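Local coordinates for uncharacterized protein (Bacteroides eggerthii, PDB 4GDZ) that is of unknown function, belongs to the DUF4251 family and folds as a strongly curved antiparallel beta sheet with a helix near its start, at residues Q45-E50 / V71-G76; G101-I106 / F120-I125; D37-L42 / L133-G138. One frame throughout, in Å; residues are numbered along the deposited sequence. Where two conformers were deposited one is given.

Interaction 1: Q45-E50 / V71-G76; sequences QQFVLE and VLVNQG
Phe47 and Val73 form a hydrogen-bonded pair of the antiparallel beta hairpin built from strands 46-55 and 61-74, whose short axes run 4.7 Å apart at 178°. Backbone bonds set the register: Phe47 and Val73 exchange two, and Leu49 and Val71 exchange two more. Beyond the strand ends, Gln75 N reaches Gln45 O at 2.7 Å, and Gln45, with its positive phi, closes the preceding helix in a Schellman motif.

Apolar contacts divide between the two faces of the sheet. On one, Phe47 CG lies between the backbone N and the carbonyl carbon (chi1 63°), which lays the ring alongside Val73: Val73 CB stands over a ring face, 3.9 Å from the centroid, while Val73 CG2 meets Phe47 CZ at 3.6 Å. Phe120 of strand 116-123 packs on Phe47, Val71 and Val73. On the other face, Val48 CG2 touches Leu72 CD1 at 3.9 Å.

Polar side chains gather at the hairpin's end near Gln46. Its amide stacks on that of Gln75, the planes nearly parallel. Asn74 OD1 lies in the amide plane of Gln46, whose NE2 donates to it at 3.1 Å from a position 28° off the Asn74 carbonyl plane.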
loop_
_atom_site.group_PDB
_atom_site.type_symbol
_atom_site.label_atom_id
_atom_site.label_comp_id
_atom_site.label_asym_id
_atom_site.label_seq_id
_atom_site.Cartn_x
_atom_site.Cartn_y
_atom_site.Cartn_z
ATOM N N GLN A 45 4.120 -15.067 -23.878
ATOM C CA GLN A 45 5.171 -14.025 -23.904
ATOM C C GLN A 45 4.855 -12.969 -24.953
ATOM O O GLN A 45 5.725 -12.514 -25.678
ATOM C CB GLN A 45 6.553 -14.625 -24.142
ATOM C CG GLN A 45 6.904 -15.650 -23.086
ATOM C CD GLN A 45 8.341 -16.124 -23.153
ATOM O OE1 GLN A 45 9.145 -15.619 -23.931
ATOM N NE2 GLN A 45 8.669 -17.108 -22.329
ATOM N N GLN A 46 3.577 -12.615 -25.034
ATOM C CA GLN A 46 3.082 -11.600 -25.947
ATOM C C GLN A 46 2.072 -10.761 -25.161
ATOM O O GLN A 46 0.892 -11.080 -25.093
ATOM C CB GLN A 46 2.489 -12.241 -27.205
ATOM C CG GLN A 46 3.558 -12.889 -28.069
ATOM C CD GLN A 46 3.009 -13.449 -29.362
ATOM O OE1 GLN A 46 2.105 -14.243 -29.342
ATOM N NE2 GLN A 46 3.575 -13.042 -30.483
ATOM N N PHE A 47 2.571 -9.711 -24.514
ATOM C CA PHE A 47 1.757 -8.906 -23.624
ATOM C C PHE A 47 2.261 -7.487 -23.504
ATOM O O PHE A 47 3.431 -7.194 -23.788
ATOM C CB PHE A 47 1.652 -9.558 -22.223
ATOM C CG PHE A 47 2.972 -9.690 -21.488
ATOM C CD1 PHE A 47 3.476 -8.635 -20.730
ATOM C CD2 PHE A 47 3.698 -10.883 -21.528
ATOM C CE1 PHE A 47 4.680 -8.769 -20.044
ATOM C CE2 PHE A 47 4.899 -11.016 -20.845
ATOM C CZ PHE A 47 5.380 -9.963 -20.086
ATOM N N VAL A 48 1.363 -6.608 -23.083
ATOM C CA VAL A 48 1.707 -5.254 -22.708
ATOM C C VAL A 48 1.050 -4.931 -21.362
ATOM O O VAL A 48 -0.146 -5.153 -21.183
ATOM C CB VAL A 48 1.237 -4.196 -23.732
ATOM C CG1 VAL A 48 1.880 -2.847 -23.380
ATOM C CG2 VAL A 48 1.574 -4.599 -25.157
ATOM N N LEU A 49 1.833 -4.421 -20.428
ATOM C CA LEU A 49 1.305 -3.768 -19.219
ATOM C C LEU A 49 1.228 -2.274 -19.540
ATOM O O LEU A 49 2.258 -1.629 -19.762
ATOM C CB LEU A 49 2.236 -4.020 -18.039
ATOM C CG LEU A 49 1.807 -3.576 -16.620
ATOM C CD1 LEU A 49 1.897 -2.072 -16.434
ATOM C CD2 LEU A 49 0.402 -4.007 -16.347
ATOM N N GLU A 50 0.015 -1.744 -19.609
ATOM C CA GLU A 50 -0.221 -0.322 -19.844
ATOM C C GLU A 50 -0.494 0.358 -18.492
ATOM O O GLU A 50 -1.549 0.125 -17.874
ATOM C CB GLU A 50 -1.414 -0.151 -20.822
ATOM C CG GLU A 50 -1.166 -0.793 -22.189
ATOM C CD GLU A 50 -2.213 -0.478 -23.261
ATOM O OE1 GLU A 50 -3.247 0.161 -22.956
ATOM O OE2 GLU A 50 -2.019 -0.899 -24.432
ATOM N N VAL A 71 5.207 -1.674 -20.381
ATOM C CA VAL A 71 6.156 -2.768 -20.565
ATOM C C VAL A 71 5.548 -3.698 -21.612
ATOM O O VAL A 71 4.438 -4.234 -21.446
ATOM C CB VAL A 71 6.457 -3.533 -19.247
ATOM C CG1 VAL A 71 7.410 -4.697 -19.545
ATOM C CG2 VAL A 71 7.064 -2.596 -18.185
ATOM N N LEU A 72 6.268 -3.846 -22.715
ATOM C CA LEU A 72 5.851 -4.668 -23.850
ATOM C C LEU A 72 6.833 -5.807 -24.026
ATOM O O LEU A 72 8.045 -5.587 -24.057
ATOM C CB LEU A 72 5.816 -3.825 -25.123
ATOM C CG LEU A 72 5.339 -4.521 -26.417
ATOM C CD1 LEU A 72 4.642 -3.524 -27.331
ATOM C CD2 LEU A 72 6.506 -5.167 -27.114
ATOM N N VAL A 73 6.311 -7.028 -24.126
ATOM C CA VAL A 73 7.121 -8.201 -24.371
ATOM C C VAL A 73 6.497 -8.900 -25.566
ATOM O O VAL A 73 5.277 -9.139 -25.604
ATOM C CB VAL A 73 7.215 -9.139 -23.142
ATOM C CG1 VAL A 73 7.860 -10.476 -23.534
ATOM C CG2 VAL A 73 7.997 -8.456 -22.010
ATOM N N ASN A 74 7.324 -9.181 -26.564
ATOM C CA ASN A 74 6.879 -9.917 -27.746
ATOM C C ASN A 74 7.914 -10.961 -28.092
ATOM O O ASN A 74 8.872 -10.680 -28.809
ATOM C CB ASN A 74 6.644 -8.992 -28.929
ATOM C CG ASN A 74 6.017 -9.719 -30.107
ATOM O OD1 ASN A 74 5.780 -10.931 -30.060
ATOM N ND2 ASN A 74 5.729 -8.978 -31.156
ATOM N N GLN A 75 7.735 -12.133 -27.489
ATOM C CA GLN A 75 8.641 -13.263 -27.603
ATOM C C GLN A 75 10.033 -12.859 -27.070
ATOM O O GLN A 75 10.121 -12.466 -25.913
ATOM C CB GLN A 75 8.553 -13.876 -29.002
ATOM C CG GLN A 75 7.175 -14.519 -29.128
ATOM C CD GLN A 75 6.808 -15.054 -30.500
ATOM O OE1 GLN A 75 7.370 -14.686 -31.532
ATOM N NE2 GLN A 75 5.814 -15.912 -30.511
ATOM N N GLY A 76 11.098 -12.921 -27.851
ATOM C CA GLY A 76 12.418 -12.597 -27.276
ATOM C C GLY A 76 12.781 -11.114 -27.236
ATOM O O GLY A 76 13.902 -10.753 -26.855
#

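Interaction 2: G101-I106 / F120-I125; sequences GTVSDI and FSIQGI
Phe120 and Val103 meet because of their first torsions: Phe120 CG sits between its backbone N and carbonyl carbon (chi1 58°), and Val103 CG1 lies opposite its own N (chi1 172°), which brings Val103 CG1 obliquely to Phe120 CD2 at 4.1 Å. Ile106 CG1 approaches the same residue nearer its backbone, 4.0 Å from Phe120 CB. Next along this face, Val103 CG2 makes a looser contact with Ile122 CG1.

The backbone evidence identifies an antiparallel beta hairpin of strands 102-110 and 116-123, the segments inclined at 154°. Thr102 and Gln123 form one hydrogen-bonded pair and Ser104 and Ser121 the next, with Val103 and Ile122 a non-hydrogen-bonded pair between them. Within the serine pair, Ser121 N donates to Ser104 O at 2.9 Å. At Gly101, where the chain turns a corner, CA lies 3.2 Å from Gln123 O; a CB there would clash with that oxygen, so the close approach probably depends on glycine.

The other face of the hairpin is more polar. Thr102 OG1 lies 3.8 Å from Gln123 CB, and Ser104 OG lies 4.0 Å from Ser121 CB. Ser104 OG also donates to Asp105 OD2 at 3.1 Å, meeting it from above the carboxylate plane. Replacing Ser104 with an alanine would probably deprive Asp105 OD2 of this donor and let the carboxylate turn more easily, although the backbone pair with Ser121 needs no side chain. Further along, Gln123 adopts two conformers, and a bond from its NE2 to Gly124 O, found in one of them, is therefore doubtful.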
loop_
_atom_site.group_PDB
_atom_site.type_symbol
_atom_site.label_atom_id
_atom_site.label_comp_id
_atom_site.label_asym_id
_atom_site.label_seq_id
_atom_site.Cartn_x
_atom_site.Cartn_y
_atom_site.Cartn_z
ATOM N N GLY A 101 15.134 -3.734 -26.293
ATOM C CA GLY A 101 16.072 -4.791 -26.631
ATOM C C GLY A 101 15.524 -6.198 -26.473
ATOM O O GLY A 101 14.438 -6.508 -26.933
ATOM N N THR A 102 16.311 -7.058 -25.849
ATOM C CA THR A 102 15.995 -8.471 -25.783
ATOM C C THR A 102 15.560 -8.831 -24.368
ATOM O O THR A 102 15.971 -8.191 -23.403
ATOM C CB THR A 102 17.193 -9.335 -26.183
ATOM O OG1 THR A 102 18.283 -8.946 -25.361
ATOM C CG2 THR A 102 17.541 -9.157 -27.701
ATOM N N VAL A 103 14.716 -9.853 -24.270
ATOM C CA VAL A 103 14.144 -10.306 -22.995
ATOM C C VAL A 103 14.874 -11.548 -22.552
ATOM O O VAL A 103 15.090 -12.441 -23.341
ATOM C CB VAL A 103 12.639 -10.597 -23.153
ATOM C CG1 VAL A 103 12.064 -11.259 -21.910
ATOM C CG2 VAL A 103 11.889 -9.303 -23.459
ATOM N N SER A 104 15.251 -11.617 -21.281
ATOM C CA SER A 104 15.975 -12.772 -20.779
ATOM C C SER A 104 15.605 -13.056 -19.333
ATOM O O SER A 104 14.976 -12.215 -18.648
ATOM C CB SER A 104 17.491 -12.517 -20.855
ATOM O OG SER A 104 17.878 -11.440 -20.001
ATOM N N ASP A 105 16.022 -14.241 -18.880
ATOM C CA ASP A 105 15.922 -14.651 -17.469
ATOM C C ASP A 105 14.485 -14.606 -16.963
ATOM O O ASP A 105 14.243 -14.073 -15.899
ATOM C CB ASP A 105 16.813 -13.763 -16.571
ATOM C CG ASP A 105 18.272 -13.743 -17.037
ATOM O OD1 ASP A 105 18.862 -14.828 -17.128
ATOM O OD2 ASP A 105 18.817 -12.650 -17.330
ATOM N N ILE A 106 13.543 -15.184 -17.712
ATOM C CA ILE A 106 12.126 -15.176 -17.310
ATOM C C ILE A 106 11.905 -16.177 -16.191
ATOM O O ILE A 106 12.285 -17.342 -16.320
ATOM C CB ILE A 106 11.183 -15.551 -18.467
ATOM C CG1 ILE A 106 11.287 -14.530 -19.615
ATOM C CG2 ILE A 106 9.740 -15.594 -17.973
ATOM C CD1 ILE A 106 10.856 -15.108 -20.959
ATOM N N PHE A 120 11.803 -10.771 -15.136
ATOM C CA PHE A 120 12.590 -10.867 -16.356
ATOM C C PHE A 120 13.419 -9.599 -16.494
ATOM O O PHE A 120 13.196 -8.616 -15.772
ATOM C CB PHE A 120 11.709 -11.113 -17.605
ATOM C CG PHE A 120 10.660 -10.065 -17.849
ATOM C CD1 PHE A 120 9.414 -10.172 -17.270
ATOM C CD2 PHE A 120 10.915 -8.981 -18.689
ATOM C CE1 PHE A 120 8.444 -9.207 -17.480
ATOM C CE2 PHE A 120 9.940 -8.030 -18.918
ATOM C CZ PHE A 120 8.713 -8.137 -18.302
ATOM N N SER A 121 14.411 -9.644 -17.381
ATOM C CA SER A 121 15.206 -8.473 -17.730
ATOM C C SER A 121 15.057 -8.116 -19.207
ATOM O O SER A 121 14.862 -8.990 -20.045
ATOM C CB SER A 121 16.684 -8.692 -17.393
ATOM O OG SER A 121 16.850 -8.503 -15.992
ATOM N N ILE A 122 15.115 -6.818 -19.484
ATOM C CA ILE A 122 15.188 -6.282 -20.863
ATOM C C ILE A 122 16.570 -5.690 -21.011
ATOM O O ILE A 122 16.959 -4.830 -20.213
ATOM C CB ILE A 122 14.101 -5.226 -21.132
ATOM C CG1 ILE A 122 12.713 -5.855 -20.971
ATOM C CG2 ILE A 122 14.253 -4.625 -22.540
ATOM C CD1 ILE A 122 11.571 -4.886 -21.152
ATOM N N GLN A 123 17.327 -6.178 -21.992
ATOM C CA GLN A 123 18.719 -5.742 -22.217
ATOM C C GLN A 123 18.808 -4.872 -23.475
ATOM O O GLN A 123 18.534 -5.335 -24.582
ATOM C CB GLN A 123 19.646 -6.955 -22.389
ATOM C CG GLN A 123 21.112 -6.606 -22.714
ATOM C CD GLN A 123 21.851 -6.008 -21.531
ATOM O OE1 GLN A 123 21.934 -6.638 -20.488
ATOM N NE2 GLN A 123 22.370 -4.786 -21.681
ATOM N N GLY A 124 19.198 -3.620 -23.307
ATOM C CA GLY A 124 19.454 -2.718 -24.427
ATOM C C GLY A 124 20.949 -2.568 -24.650
ATOM O O GLY A 124 21.752 -3.347 -24.140
ATOM N N ILE A 125 21.323 -1.519 -25.367
ATOM C CA ILE A 125 22.734 -1.226 -25.633
ATOM C C ILE A 125 23.255 -0.285 -24.545
ATOM O O ILE A 125 22.873 0.895 -24.489
ATOM C CB ILE A 125 22.925 -0.644 -27.042
ATOM C CG1 ILE A 125 22.410 -1.659 -28.080
ATOM C CG2 ILE A 125 24.407 -0.342 -27.290
ATOM C CD1 ILE A 125 22.397 -1.138 -29.497
#

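Interaction 3: D37-L42 / L133-G138; sequences DAVAAL and LTLTNG
Ala38 turns its CB toward the strand and rests against Leu135 CD2 at 4.1 Å, joining helix 28-44 to strand 128-135. One residue on, Val39 comes to the same methyl: with CG1 anti to the backbone N (chi1 169°), CG2 falls beside the N and lies 4.0 Å from Leu135 CD2. The two side chains cross at about a right angle.

The arrangement is a helix packed by apolar side chains against one face of a curved antiparallel sheet. The short axes are 11.2 Å apart, their directions differ by 146°, and only 175 Å² is buried between the segments. Leu133 and Leu135, two residues apart on the strand, both face the helix, whereas Thr134 faces away and its OG1 is hydrogen-bonded to Gln60 of the second subunit.

A turn after Ala38, and joined to it by the helical bond from Leu42 N to Ala38 O, Leu42 spreads its two methyls over both strand leucines. Leu42 CD1 lies 4.2 Å from Leu135 CD2, while Leu42 CD2 makes a looser approach of 4.4 Å to Leu133 CD1. Ile116 of the adjoining strand also packs on Val39 and Leu42, and Leu161 of strand 155-163 touches Leu42.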
loop_
_atom_site.group_PDB
_atom_site.type_symbol
_atom_site.label_atom_id
_atom_site.label_comp_id
_atom_site.label_asym_id
_atom_site.label_seq_id
_atom_site.Cartn_x
_atom_site.Cartn_y
_atom_site.Cartn_z
ATOM N N ASP A 37 -7.433 -13.844 -20.228
ATOM C CA ASP A 37 -6.723 -13.280 -21.379
ATOM C C ASP A 37 -5.303 -12.861 -20.961
ATOM O O ASP A 37 -4.344 -13.068 -21.716
ATOM C CB ASP A 37 -7.435 -12.026 -21.935
ATOM C CG ASP A 37 -8.773 -12.326 -22.621
ATOM O OD1 ASP A 37 -9.088 -13.508 -22.899
ATOM O OD2 ASP A 37 -9.509 -11.343 -22.890
ATOM N N ALA A 38 -5.181 -12.239 -19.778
ATOM C CA ALA A 38 -3.876 -11.779 -19.263
ATOM C C ALA A 38 -2.954 -12.966 -19.022
ATOM O O ALA A 38 -1.800 -12.930 -19.425
ATOM C CB ALA A 38 -4.044 -10.961 -17.991
ATOM N N VAL A 39 -3.479 -14.030 -18.417
ATOM C CA VAL A 39 -2.707 -15.256 -18.172
ATOM C C VAL A 39 -2.242 -15.922 -19.469
ATOM O O VAL A 39 -1.068 -16.289 -19.597
ATOM C CB VAL A 39 -3.491 -16.269 -17.307
ATOM C CG1 VAL A 39 -2.794 -17.625 -17.305
ATOM C CG2 VAL A 39 -3.662 -15.731 -15.887
ATOM N N ALA A 40 -3.139 -16.046 -20.443
ATOM C CA ALA A 40 -2.756 -16.574 -21.751
ATOM C C ALA A 40 -1.697 -15.669 -22.411
ATOM O O ALA A 40 -0.791 -16.173 -23.063
ATOM C CB ALA A 40 -3.971 -16.748 -22.662
ATOM N N ALA A 41 -1.791 -14.345 -22.240
ATOM C CA ALA A 41 -0.797 -13.426 -22.837
ATOM C C ALA A 41 0.600 -13.626 -22.206
ATOM O O ALA A 41 1.604 -13.676 -22.921
ATOM C CB ALA A 41 -1.242 -11.976 -22.698
ATOM N N LEU A 42 0.656 -13.741 -20.875
ATOM C CA LEU A 42 1.922 -14.027 -20.170
ATOM C C LEU A 42 2.491 -15.336 -20.651
ATOM O O LEU A 42 3.672 -15.412 -20.952
ATOM C CB LEU A 42 1.723 -14.149 -18.663
ATOM C CG LEU A 42 1.461 -12.851 -17.915
ATOM C CD1 LEU A 42 1.021 -13.178 -16.483
ATOM C CD2 LEU A 42 2.705 -11.948 -17.940
ATOM N N LEU A 133 6.766 -8.363 -11.999
ATOM C CA LEU A 133 5.360 -8.142 -12.332
ATOM C C LEU A 133 4.496 -9.101 -11.534
ATOM O O LEU A 133 4.802 -10.297 -11.440
ATOM C CB LEU A 133 5.181 -8.341 -13.848
ATOM C CG LEU A 133 3.815 -8.276 -14.536
ATOM C CD1 LEU A 133 4.037 -8.253 -16.041
ATOM C CD2 LEU A 133 2.962 -9.474 -14.160
ATOM N N THR A 134 3.403 -8.581 -10.961
ATOM C CA THR A 134 2.478 -9.383 -10.183
ATOM C C THR A 134 1.062 -9.159 -10.717
ATOM O O THR A 134 0.701 -8.045 -11.101
ATOM C CB THR A 134 2.506 -9.043 -8.683
ATOM O OG1 THR A 134 2.173 -7.656 -8.527
ATOM C CG2 THR A 134 3.885 -9.352 -8.091
ATOM N N LEU A 135 0.299 -10.244 -10.780
ATOM C CA LEU A 135 -1.090 -10.241 -11.250
ATOM C C LEU A 135 -1.910 -10.966 -10.206
ATOM O O LEU A 135 -1.658 -12.127 -9.912
ATOM C CB LEU A 135 -1.201 -10.954 -12.622
ATOM C CG LEU A 135 -2.589 -11.141 -13.261
ATOM C CD1 LEU A 135 -3.135 -9.814 -13.750
ATOM C CD2 LEU A 135 -2.540 -12.151 -14.407
ATOM N N THR A 136 -2.897 -10.289 -9.646
ATOM C CA THR A 136 -3.836 -10.924 -8.725
ATOM C C THR A 136 -4.981 -11.632 -9.511
ATOM O O THR A 136 -5.452 -11.137 -10.547
ATOM C CB THR A 136 -4.367 -9.890 -7.705
ATOM O OG1 THR A 136 -3.259 -9.403 -6.934
ATOM C CG2 THR A 136 -5.392 -10.510 -6.726
ATOM N N ASN A 137 -5.381 -12.807 -9.040
ATOM C CA ASN A 137 -6.521 -13.535 -9.620
ATOM C C ASN A 137 -7.760 -12.630 -9.759
ATOM O O ASN A 137 -7.974 -11.707 -8.958
ATOM C CB ASN A 137 -6.854 -14.774 -8.771
ATOM C CG ASN A 137 -8.066 -15.553 -9.294
ATOM O OD1 ASN A 137 -8.113 -15.981 -10.452
ATOM N ND2 ASN A 137 -9.052 -15.744 -8.429
ATOM N N GLY A 138 -8.553 -12.881 -10.800
ATOM C CA GLY A 138 -9.870 -12.273 -10.928
ATOM C C GLY A 138 -9.952 -11.029 -11.788
ATOM O O GLY A 138 -11.041 -10.596 -12.125
#

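All three contacts reach the same antiparallel sheet. Interactions 1 and 2, with centres 11 Å apart, meet where Val73 CG2 packs on Phe120 CE2 at 3.7 Å and where Gly76 O probably accepts from Val103 N at 2.9 Å. Interaction 3 adjoins interaction 1 through Leu42 CD2, 3.8 Å from Phe47 CE2; Gln46 N probably bonds to Ala41 O at 3.1 Å. Interactions 2 and 3 do not touch, their nearest atoms being about 5 Å apart. A glycerol, probably from the crystallisation liquor, is bonded to Asp105 N and Ile106 N in interaction 2; the Gln45 side chain lies about 6 Å from a glycerol. The magnesium ion is about 11 Å from the Ser121 side chain.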